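Local coordinates for putative hyaluronoglucosaminidase (PDB 6PWI), which probably cleaves N-acetylhexosamine from glycans, this chain being the N-terminal and catalytic part of a larger secreted family 84 glycoside hydrolase, at residues Asp108-Phe111 against Thr112-Leu116; Asp173-Gly177 against Gln178-Phe182; Ile189-Asn193 against Glu194-Asp198; Tyr461-Pro464 against Asp465-Glu468. One frame throughout, in Å; residues are numbered along the deposited sequence.

Contact 1 of 4, residues Asp108-Phe111 against Thr112-Leu116; sequences DKYF and TDNNL
The Tyr110 ring is approached obliquely at two places by residues at and just beyond the end of its own helix. Near its CD1 lies the amide of Asn114, with ND2 3.2 Å from CD1 and the amide plane turned 46° from that of the ring. At CE2 a methyl of Leu116, CD1, arrives at 3.8 Å. The same methyl lies obliquely against the Phe111 ring, where Leu116 CD1 is 3.6 Å from Phe111 CD1, so one leucine branch serves two aromatic rings. The Asn114 amide is held in its place by the backbone: ND2 donates to Tyr110 O at 3.0 Å, the acceptor lying almost exactly in the amide plane. The backbone N-H of Asn114 already points to Tyr110 O, and a chi1 of -77°, with CG beside the backbone N, lets ND2 come to the same oxygen, which two donors of one residue thus grip.

The setting is the C-terminal end of helix 106-114, closed by a Schellman motif. Asn115 takes a positive phi, and the motif's pair of bonds, Leu116 N to Phe111 O and Asn115 N to Thr112 O, are both weak; the Phe111-Leu116 contact is the apolar pairing that often accompanies this motif. The helix belongs to the N-terminal, family 20 domain 2-like part of the chain, where Phe111 also packs on Ala138 and Leu140 of the mixed sheet.

On another side of the helix Lys109 NZ makes a salt bridge to Asp113 OD2 at 3.1 Å, using the syn lone pair of that oxygen. Ordinary helical bonds run alongside, among them Asp113 N to Lys109 O at 2.7 Å.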
loop_
_atom_site.group_PDB
_atom_site.type_symbol
_atom_site.label_atom_id
_atom_site.label_comp_id
_atom_site.label_asym_id
_atom_site.label_seq_id
_atom_site.Cartn_x
_atom_site.Cartn_y
_atom_site.Cartn_z
ATOM N N ASP A 108 -6.525 -17.208 27.350
ATOM C CA ASP A 108 -6.195 -18.496 26.766
ATOM C C ASP A 108 -7.126 -19.551 27.361
ATOM O O ASP A 108 -7.673 -20.385 26.638
ATOM C CB ASP A 108 -4.712 -18.840 26.942
ATOM C CG ASP A 108 -4.304 -20.157 26.294
ATOM O OD1 ASP A 108 -4.856 -20.493 25.224
ATOM O OD2 ASP A 108 -3.439 -20.849 26.863
ATOM N N LYS A 109 -7.312 -19.472 28.686
ATOM C CA LYS A 109 -8.152 -20.391 29.435
ATOM C C LYS A 109 -9.587 -20.325 28.917
ATOM O O LYS A 109 -10.203 -21.360 28.668
ATOM C CB LYS A 109 -8.085 -20.039 30.923
ATOM C CG LYS A 109 -8.638 -21.091 31.868
ATOM C CD LYS A 109 -8.111 -20.943 33.279
ATOM C CE LYS A 109 -8.459 -22.128 34.157
ATOM N NZ LYS A 109 -9.928 -22.258 34.299
ATOM N N TYR A 110 -10.110 -19.103 28.752
ATOM C CA TYR A 110 -11.475 -18.914 28.284
ATOM C C TYR A 110 -11.686 -19.624 26.945
ATOM O O TYR A 110 -12.722 -20.249 26.745
ATOM C CB TYR A 110 -11.860 -17.432 28.264
ATOM C CG TYR A 110 -13.067 -17.118 27.416
ATOM C CD1 TYR A 110 -14.357 -17.197 27.929
ATOM C CD2 TYR A 110 -12.919 -16.757 26.083
ATOM C CE1 TYR A 110 -15.464 -16.925 27.139
ATOM C CE2 TYR A 110 -14.013 -16.485 25.281
ATOM C CZ TYR A 110 -15.287 -16.572 25.811
ATOM O OH TYR A 110 -16.349 -16.298 25.004
ATOM N N PHE A 111 -10.706 -19.538 26.037
ATOM C CA PHE A 111 -10.843 -20.151 24.723
ATOM C C PHE A 111 -10.789 -21.670 24.829
ATOM O O PHE A 111 -11.571 -22.359 24.184
ATOM C CB PHE A 111 -9.803 -19.627 23.731
ATOM C CG PHE A 111 -10.202 -18.358 23.024
ATOM C CD1 PHE A 111 -10.841 -18.403 21.796
ATOM C CD2 PHE A 111 -9.945 -17.119 23.590
ATOM C CE1 PHE A 111 -11.213 -17.234 21.149
ATOM C CE2 PHE A 111 -10.316 -15.950 22.943
ATOM C CZ PHE A 111 -10.951 -16.011 21.724
ATOM N N THR A 112 -9.860 -22.180 25.642
ATOM C CA THR A 112 -9.733 -23.609 25.882
ATOM C C THR A 112 -11.009 -24.172 26.513
ATOM O O THR A 112 -11.564 -25.150 26.020
ATOM C CB THR A 112 -8.494 -23.905 26.735
ATOM O OG1 THR A 112 -7.361 -23.522 25.954
ATOM C CG2 THR A 112 -8.389 -25.361 27.142
ATOM N N ASP A 113 -11.463 -23.540 27.603
ATOM C CA ASP A 113 -12.542 -24.055 28.431
ATOM C C ASP A 113 -13.860 -24.034 27.663
ATOM O O ASP A 113 -14.719 -24.875 27.909
ATOM C CB ASP A 113 -12.691 -23.266 29.736
ATOM C CG ASP A 113 -11.662 -23.590 30.810
ATOM O OD1 ASP A 113 -10.846 -24.521 30.605
ATOM O OD2 ASP A 113 -11.681 -22.897 31.850
ATOM N N ASN A 114 -14.012 -23.065 26.751
ATOM C CA ASN A 114 -15.246 -22.886 26.004
ATOM C C ASN A 114 -15.155 -23.572 24.642
ATOM O O ASN A 114 -16.137 -23.613 23.907
ATOM C CB ASN A 114 -15.646 -21.412 25.904
ATOM C CG ASN A 114 -16.258 -20.892 27.186
ATOM O OD1 ASN A 114 -17.448 -21.078 27.426
ATOM N ND2 ASN A 114 -15.461 -20.236 28.014
ATOM N N ASN A 115 -13.961 -24.078 24.310
ATOM C CA ASN A 115 -13.751 -24.972 23.181
ATOM C C ASN A 115 -14.165 -24.309 21.863
ATOM O O ASN A 115 -14.998 -24.839 21.131
ATOM C CB ASN A 115 -14.416 -26.329 23.438
ATOM C CG ASN A 115 -13.902 -27.426 22.533
ATOM O OD1 ASN A 115 -12.741 -27.412 22.125
ATOM N ND2 ASN A 115 -14.761 -28.384 22.218
ATOM N N LEU A 116 -13.541 -23.168 21.544
ATOM C CA LEU A 116 -13.977 -22.346 20.425
ATOM C C LEU A 116 -13.177 -22.639 19.152
ATOM O O LEU A 116 -13.717 -22.470 18.060
ATOM C CB LEU A 116 -13.906 -20.861 20.805
ATOM C CG LEU A 116 -14.785 -20.416 21.975
ATOM C CD1 LEU A 116 -14.362 -19.046 22.484
ATOM C CD2 LEU A 116 -16.257 -20.401 21.590
HETATM O O HOH W 1 -6.100 -21.992 23.313
#

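Contact 2 of 4, residues Asp173-Gly177 against Gln178-Phe182; sequences DYSDG and QWRGF
A bend at chi3 (-59°) in Arg180 turns its guanidinium back along the chain toward Ser175, whose own OG stands opposite its backbone N (chi1 -179°) and leans to the same place. The two side chains meet at the carbonyl of Gly177. Ser175 OG donates to Gly177 O at 2.6 Å, in the carbonyl plane and on a lone pair. Arg180 NH1 comes to the same oxygen at 3.0 Å; Gly177 O lies in the guanidinium plane, at its edge, but the hydrogen bond is bent and weak. Ser175 OG and Arg180 NH1 are themselves 2.9 Å apart.

This is the short connection between two folds: strand 165-175 ends the mixed sheet of the N-terminal domain, and strand 179-184 begins the eight-stranded parallel barrel of the catalytic domain. Arg180 thus looks back across the junction, and its charge is met mainly by a salt bridge from NH1 to Asp126, with NH2 bonded to Lys207 O and a cation-pi contact to Tyr149.

Two residues before Arg180, Gln178 lays its CG 3.6 Å above the Trp179 ring plane, offset toward the rim, while its amide nitrogen continues to Glu326.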
loop_
_atom_site.group_PDB
_atom_site.type_symbol
_atom_site.label_atom_id
_atom_site.label_comp_id
_atom_site.label_asym_id
_atom_site.label_seq_id
_atom_site.Cartn_x
_atom_site.Cartn_y
_atom_site.Cartn_z
ATOM N N ASP A 173 -8.451 -15.967 11.481
ATOM C CA ASP A 173 -7.730 -15.205 10.474
ATOM C C ASP A 173 -6.232 -15.486 10.543
ATOM O O ASP A 173 -5.699 -15.875 11.582
ATOM C CB ASP A 173 -8.045 -13.712 10.577
ATOM C CG ASP A 173 -8.037 -12.994 9.237
ATOM O OD1 ASP A 173 -7.626 -13.619 8.223
ATOM O OD2 ASP A 173 -8.440 -11.816 9.210
ATOM N N TYR A 174 -5.572 -15.281 9.401
ATOM C CA TYR A 174 -4.125 -15.358 9.302
ATOM C C TYR A 174 -3.671 -14.707 7.996
ATOM O O TYR A 174 -4.490 -14.403 7.133
ATOM C CB TYR A 174 -3.658 -16.811 9.386
ATOM C CG TYR A 174 -4.114 -17.674 8.239
ATOM C CD1 TYR A 174 -3.402 -17.722 7.050
ATOM C CD2 TYR A 174 -5.258 -18.452 8.353
ATOM C CE1 TYR A 174 -3.824 -18.520 5.998
ATOM C CE2 TYR A 174 -5.691 -19.260 7.314
ATOM C CZ TYR A 174 -4.971 -19.290 6.133
ATOM O OH TYR A 174 -5.406 -20.086 5.115
ATOM N N SER A 175 -2.357 -14.508 7.865
ATOM C CA SER A 175 -1.790 -13.872 6.692
ATOM C C SER A 175 -1.112 -14.915 5.812
ATOM O O SER A 175 -0.417 -15.795 6.311
ATOM C CB SER A 175 -0.817 -12.796 7.071
ATOM O OG SER A 175 -0.296 -12.169 5.905
ATOM N N ASP A 176 -1.316 -14.779 4.497
ATOM C CA ASP A 176 -0.610 -15.593 3.525
ATOM C C ASP A 176 0.854 -15.167 3.483
ATOM O O ASP A 176 1.730 -16.016 3.387
ATOM C CB ASP A 176 -1.296 -15.555 2.159
ATOM C CG ASP A 176 -2.556 -16.403 2.121
ATOM O OD1 ASP A 176 -2.497 -17.554 2.619
ATOM O OD2 ASP A 176 -3.592 -15.901 1.616
ATOM N N GLY A 177 1.097 -13.855 3.579
ATOM C CA GLY A 177 2.441 -13.307 3.491
ATOM C C GLY A 177 3.018 -12.963 4.863
ATOM O O GLY A 177 2.297 -12.500 5.746
ATOM N N GLN A 178 4.329 -13.191 5.011
ATOM C CA GLN A 178 5.089 -12.805 6.188
ATOM C C GLN A 178 5.178 -11.275 6.275
ATOM O O GLN A 178 4.948 -10.712 7.342
ATOM C CB GLN A 178 6.441 -13.524 6.171
ATOM C CG GLN A 178 7.360 -13.198 7.342
ATOM C CD GLN A 178 8.790 -13.661 7.155
ATOM O OE1 GLN A 178 9.210 -14.090 6.078
ATOM N NE2 GLN A 178 9.574 -13.564 8.217
ATOM N N TRP A 179 5.485 -10.602 5.156
ATOM C CA TRP A 179 5.660 -9.153 5.140
ATOM C C TRP A 179 4.644 -8.492 4.215
ATOM O O TRP A 179 4.422 -8.951 3.099
ATOM C CB TRP A 179 7.094 -8.750 4.765
ATOM C CG TRP A 179 8.137 -9.450 5.575
ATOM C CD1 TRP A 179 9.069 -10.323 5.098
ATOM C CD2 TRP A 179 8.331 -9.391 7.006
ATOM N NE1 TRP A 179 9.840 -10.797 6.126
ATOM C CE2 TRP A 179 9.413 -10.246 7.310
ATOM C CE3 TRP A 179 7.712 -8.707 8.064
ATOM C CZ2 TRP A 179 9.878 -10.429 8.619
ATOM C CZ3 TRP A 179 8.175 -8.881 9.354
ATOM C CH2 TRP A 179 9.242 -9.740 9.629
ATOM N N ARG A 180 4.041 -7.404 4.709
ATOM C CA ARG A 180 3.081 -6.601 3.973
ATOM C C ARG A 180 3.344 -5.127 4.272
ATOM O O ARG A 180 3.287 -4.700 5.425
ATOM C CB ARG A 180 1.652 -6.953 4.394
ATOM C CG ARG A 180 1.338 -8.443 4.401
ATOM C CD ARG A 180 0.068 -8.788 5.158
ATOM N NE ARG A 180 0.057 -8.390 6.566
ATOM C CZ ARG A 180 0.656 -9.052 7.559
ATOM N NH1 ARG A 180 1.336 -10.159 7.308
ATOM N NH2 ARG A 180 0.571 -8.605 8.803
ATOM N N GLY A 181 3.647 -4.348 3.231
ATOM C CA GLY A 181 3.796 -2.921 3.433
ATOM C C GLY A 181 4.309 -2.188 2.200
ATOM O O GLY A 181 4.029 -2.565 1.064
ATOM N N PHE A 182 5.068 -1.124 2.465
ATOM C CA PHE A 182 5.485 -0.186 1.443
ATOM C C PHE A 182 6.902 0.274 1.758
ATOM O O PHE A 182 7.306 0.324 2.918
ATOM C CB PHE A 182 4.505 0.990 1.384
ATOM C CG PHE A 182 4.255 1.696 2.696
ATOM C CD1 PHE A 182 4.919 2.879 3.008
ATOM C CD2 PHE A 182 3.347 1.190 3.622
ATOM C CE1 PHE A 182 4.680 3.534 4.210
ATOM C CE2 PHE A 182 3.116 1.842 4.828
ATOM C CZ PHE A 182 3.783 3.012 5.121
#

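Contact 3 of 4, residues Ile189-Asn193 against Glu194-Asp198; sequences IPWSN and ENRKD
Ser192 is the N-cap of helix 193-204, and its OG accepts a hydrogen bond from Asn195 N at 3.2 Å. The hydroxyl lies between the backbone N and the carbonyl carbon (chi1 73°), which turns it to the first helical turn. The helix proper begins with Arg196 N to Ser192 O at 2.9 Å and Lys197 N to Asn193 O. Two waters extend the cap: one accepts from both Ser192 N and Asn195 ND2, the other joins Ser192 OG to Glu194 OE1.

The second group centres on the Arg196 guanidinium. Asn193 OD1 meets NH1 at 2.9 Å, in the guanidinium plane. Over the centre of one face sits Trp191 O, 3.2 Å above that plane, without a hydrogen bond. NE forms a salt bridge with Glu184.

Apolar contact is slighter: Arg196 CG lies in the plane of the Trp191 ring, at its edge, 3.9 Å from CE3, while the indole N-H bonds to Met426 O.

A buried arginine thus has a carboxylate and an amide oxygen as bonded partners and a peptide oxygen over one face, which would probably favour its positive charge where the first barrel loop enters its helix.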
loop_
_atom_site.group_PDB
_atom_site.type_symbol
_atom_site.label_atom_id
_atom_site.label_comp_id
_atom_site.label_asym_id
_atom_site.label_seq_id
_atom_site.Cartn_x
_atom_site.Cartn_y
_atom_site.Cartn_z
ATOM N N ILE A 189 10.990 13.413 -5.029
ATOM C CA ILE A 189 10.913 14.215 -3.822
ATOM C C ILE A 189 10.507 13.293 -2.674
ATOM O O ILE A 189 9.512 12.572 -2.772
ATOM C CB ILE A 189 9.925 15.381 -4.014
ATOM C CG1 ILE A 189 10.354 16.296 -5.166
ATOM C CG2 ILE A 189 9.727 16.139 -2.712
ATOM C CD1 ILE A 189 9.357 17.376 -5.504
ATOM N N PRO A 190 11.267 13.277 -1.555
ATOM C CA PRO A 190 10.948 12.390 -0.437
ATOM C C PRO A 190 9.618 12.790 0.197
ATOM O O PRO A 190 9.196 13.941 0.103
ATOM C CB PRO A 190 12.123 12.592 0.533
ATOM C CG PRO A 190 12.684 13.955 0.180
ATOM C CD PRO A 190 12.454 14.114 -1.307
ATOM N N TRP A 191 8.946 11.822 0.820
ATOM C CA TRP A 191 7.745 12.143 1.566
ATOM C C TRP A 191 8.111 13.022 2.757
ATOM O O TRP A 191 9.196 12.889 3.328
ATOM C CB TRP A 191 7.046 10.863 2.031
ATOM C CG TRP A 191 6.573 9.970 0.925
ATOM C CD1 TRP A 191 6.162 10.331 -0.326
ATOM C CD2 TRP A 191 6.410 8.547 1.001
ATOM N NE1 TRP A 191 5.784 9.231 -1.042
ATOM C CE2 TRP A 191 5.924 8.121 -0.255
ATOM C CE3 TRP A 191 6.644 7.597 1.999
ATOM C CZ2 TRP A 191 5.667 6.780 -0.534
ATOM C CZ3 TRP A 191 6.402 6.272 1.722
ATOM C CH2 TRP A 191 5.915 5.873 0.474
ATOM N N SER A 192 7.190 13.917 3.127
ATOM C CA SER A 192 7.316 14.645 4.377
ATOM C C SER A 192 7.122 13.684 5.555
ATOM O O SER A 192 6.518 12.619 5.416
ATOM C CB SER A 192 6.325 15.763 4.417
ATOM O OG SER A 192 5.024 15.236 4.614
ATOM N N ASN A 193 7.631 14.075 6.726
ATOM C CA ASN A 193 7.445 13.296 7.939
ATOM C C ASN A 193 5.957 13.167 8.270
ATOM O O ASN A 193 5.511 12.098 8.672
ATOM C CB ASN A 193 8.288 13.833 9.098
ATOM C CG ASN A 193 9.776 13.683 8.862
ATOM O OD1 ASN A 193 10.204 12.898 8.018
ATOM N ND2 ASN A 193 10.576 14.433 9.604
ATOM N N GLU A 194 5.189 14.246 8.089
ATOM C CA GLU A 194 3.747 14.203 8.274
ATOM C C GLU A 194 3.151 13.032 7.481
ATOM O O GLU A 194 2.343 12.272 8.020
ATOM C CB GLU A 194 3.131 15.550 7.876
ATOM C CG GLU A 194 1.703 15.766 8.371
ATOM C CD GLU A 194 1.071 17.123 8.057
ATOM O OE1 GLU A 194 1.666 17.896 7.268
ATOM O OE2 GLU A 194 -0.024 17.416 8.604
ATOM N N ASN A 195 3.567 12.889 6.208
ATOM C CA ASN A 195 2.989 11.918 5.287
ATOM C C ASN A 195 3.466 10.501 5.604
ATOM O O ASN A 195 2.687 9.556 5.487
ATOM C CB ASN A 195 3.229 12.270 3.815
ATOM C CG ASN A 195 2.162 13.168 3.216
ATOM O OD1 ASN A 195 0.965 12.968 3.433
ATOM N ND2 ASN A 195 2.588 14.157 2.444
ATOM N N ARG A 196 4.742 10.352 5.992
ATOM C CA ARG A 196 5.248 9.045 6.380
ATOM C C ARG A 196 4.437 8.493 7.551
ATOM O O ARG A 196 4.095 7.313 7.565
ATOM C CB ARG A 196 6.739 9.099 6.712
ATOM C CG ARG A 196 7.635 9.161 5.487
ATOM C CD ARG A 196 8.957 9.802 5.860
ATOM N NE ARG A 196 9.936 9.763 4.789
ATOM C CZ ARG A 196 10.985 10.570 4.721
ATOM N NH1 ARG A 196 11.175 11.477 5.663
ATOM N NH2 ARG A 196 11.836 10.471 3.719
ATOM N N LYS A 197 4.126 9.356 8.524
ATOM C CA LYS A 197 3.359 8.944 9.686
ATOM C C LYS A 197 1.946 8.553 9.257
ATOM O O LYS A 197 1.390 7.590 9.773
ATOM C CB LYS A 197 3.340 10.055 10.738
ATOM C CG LYS A 197 4.679 10.295 11.413
ATOM C CD LYS A 197 4.658 11.436 12.388
ATOM C CE LYS A 197 6.053 11.926 12.709
ATOM N NZ LYS A 197 6.003 13.218 13.430
ATOM N N ASP A 198 1.392 9.303 8.298
ATOM C CA ASP A 198 0.020 9.120 7.861
ATOM C C ASP A 198 -0.131 7.808 7.097
ATOM O O ASP A 198 -1.174 7.167 7.207
ATOM C CB ASP A 198 -0.464 10.297 7.015
ATOM C CG ASP A 198 -1.976 10.431 7.002
ATOM O OD1 ASP A 198 -2.570 10.420 8.097
ATOM O OD2 ASP A 198 -2.549 10.543 5.896
HETATM O O HOH W 2 5.030 14.153 1.186
HETATM O O HOH W 3 3.470 17.386 4.867
#

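Contact 4 of 4, residues Tyr461-Pro464 against Asp465-Glu468. With EDO (1,2-ethanediol), chain E.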
loop_
_atom_site.group_PDB
_atom_site.type_symbol
_atom_site.label_atom_id
_atom_site.label_comp_id
_atom_site.label_asym_id
_atom_site.label_seq_id
_atom_site.Cartn_x
_atom_site.Cartn_y
_atom_site.Cartn_z
ATOM N N TYR A 461 -12.476 4.258 2.404
ATOM C CA TYR A 461 -11.501 4.257 3.483
ATOM C C TYR A 461 -10.472 5.364 3.276
ATOM O O TYR A 461 -10.040 5.995 4.236
ATOM C CB TYR A 461 -10.816 2.895 3.582
ATOM C CG TYR A 461 -11.783 1.781 3.864
ATOM C CD1 TYR A 461 -12.294 1.590 5.139
ATOM C CD2 TYR A 461 -12.222 0.944 2.845
ATOM C CE1 TYR A 461 -13.201 0.576 5.402
ATOM C CE2 TYR A 461 -13.130 -0.074 3.093
ATOM C CZ TYR A 461 -13.619 -0.257 4.377
ATOM O OH TYR A 461 -14.507 -1.259 4.637
ATOM N N ILE A 462 -10.080 5.582 2.018
ATOM C CA ILE A 462 -9.046 6.553 1.714
ATOM C C ILE A 462 -9.607 7.957 1.907
ATOM O O ILE A 462 -8.921 8.824 2.439
ATOM C CB ILE A 462 -8.492 6.338 0.293
ATOM C CG1 ILE A 462 -7.903 4.933 0.152
ATOM C CG2 ILE A 462 -7.495 7.431 -0.077
ATOM C CD1 ILE A 462 -7.613 4.531 -1.265
ATOM N N GLU A 463 -10.855 8.158 1.472
ATOM C CA GLU A 463 -11.457 9.481 1.432
ATOM C C GLU A 463 -12.942 9.374 1.781
ATOM O O GLU A 463 -13.786 9.251 0.892
ATOM C CB GLU A 463 -11.220 10.126 0.063
ATOM C CG GLU A 463 -11.984 11.420 -0.149
ATOM C CD GLU A 463 -11.815 12.429 0.976
ATOM O OE1 GLU A 463 -10.695 12.962 1.121
ATOM O OE2 GLU A 463 -12.795 12.660 1.728
ATOM N N PRO A 464 -13.310 9.450 3.083
ATOM C CA PRO A 464 -14.683 9.183 3.521
ATOM C C PRO A 464 -15.739 10.188 3.058
ATOM O O PRO A 464 -16.913 9.846 2.968
ATOM C CB PRO A 464 -14.599 9.191 5.057
ATOM C CG PRO A 464 -13.116 9.099 5.362
ATOM C CD PRO A 464 -12.420 9.786 4.205
ATOM N N ASP A 465 -15.326 11.423 2.754
ATOM C CA ASP A 465 -16.274 12.486 2.448
ATOM C C ASP A 465 -16.482 12.644 0.938
ATOM O O ASP A 465 -17.502 13.184 0.512
ATOM C CB ASP A 465 -15.874 13.806 3.107
ATOM C CG ASP A 465 -15.588 13.674 4.594
ATOM O OD1 ASP A 465 -16.559 13.626 5.382
ATOM O OD2 ASP A 465 -14.391 13.601 4.951
ATOM N N ALA A 466 -15.518 12.173 0.135
ATOM C CA ALA A 466 -15.538 12.410 -1.300
ATOM C C ALA A 466 -15.142 11.145 -2.054
ATOM O O ALA A 466 -14.380 11.210 -3.020
ATOM C CB ALA A 466 -14.614 13.558 -1.628
ATOM N N SER A 467 -15.681 9.998 -1.625
ATOM C CA SER A 467 -15.182 8.722 -2.112
ATOM C C SER A 467 -15.586 8.468 -3.562
ATOM O O SER A 467 -14.813 7.888 -4.321
ATOM C CB SER A 467 -15.536 7.578 -1.195
ATOM O OG SER A 467 -16.931 7.500 -0.996
ATOM N N GLU A 468 -16.783 8.925 -3.944
ATOM C CA GLU A 468 -17.240 8.805 -5.318
ATOM C C GLU A 468 -16.329 9.635 -6.219
ATOM O O GLU A 468 -15.887 9.166 -7.268
ATOM C CB GLU A 468 -18.714 9.198 -5.445
ATOM C CG GLU A 468 -19.690 8.202 -4.832
ATOM C CD GLU A 468 -19.610 6.749 -5.301
ATOM O OE1 GLU A 468 -18.997 6.477 -6.370
ATOM O OE2 GLU A 468 -20.175 5.873 -4.592
HETATM C C1 EDO E . -17.095 3.310 -4.392
HETATM O O1 EDO E . -18.506 3.311 -4.390
HETATM C C2 EDO E . -16.526 4.597 -3.942
HETATM O O2 EDO E . -17.094 5.004 -2.720
HETATM O O HOH W 4 -12.322 14.344 3.736
#
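Glu463 to Ala466 form a turn linking helix 451-462 to helix 467-475, and the side chain of Glu463 folds over the turn that its own backbone begins. Its chain is bent at chi2 (51°), which carries the carboxylate round to the peptide groups just ahead. There OE2 accepts from Asp465 N at 3.0 Å, on the anti side of the carboxylate and 16° out of its plane, and takes a weaker bond from Ala466 N at 3.2 Å. The closing bond of the turn, Ala466 N to Glu463 O, is long and weak at 3.5 Å, so the carboxylate supplies much of the polar hold. Glu463 CG also rests 3.7 Å from Ala466 CB.

Two acidic groups come close here: Glu463 OE2 and Asp465 OD2 are 3.7 Å apart. A water donates to both oxygens, which probably eases their repulsion, and the other oxygen of Glu463 bonds to Ser537.

At the start of the second helix, a 1,2-ethanediol, probably from the crystallisation liquor, bridges two side chains. Its O2 pairs with Ser467 OG at 3.0 Å, and its O1 donates to Glu468 OE2 at 3.1 Å.

The turn lies against the long helix 513-536, where Ala466 touches Phe533 and Lys536. Before the turn, Ile462 packs on Leu470 of helix 467-475 and on Val434 of helix 433-444, which follows the last barrel strand.

Overall arrangement
The four contacts follow one another along the chain, each closing before the next opens. Contact 1 belongs to the N-terminal domain, its centre about 27 Å from that of contact 2, which crosses into the catalytic barrel. Contacts 2 and 3 touch: Phe182 CD1 on the first barrel strand lies 3.9 Å from Trp191 CZ3, in the loop leading to the first barrel helix. Contact 4 comes after the last barrel strand, yet its nearest atoms are about 7 Å from those of contact 3, consistent with the closed barrel setting its first and last strands side by side. All four lie away from Asp299, the predicted proton donor.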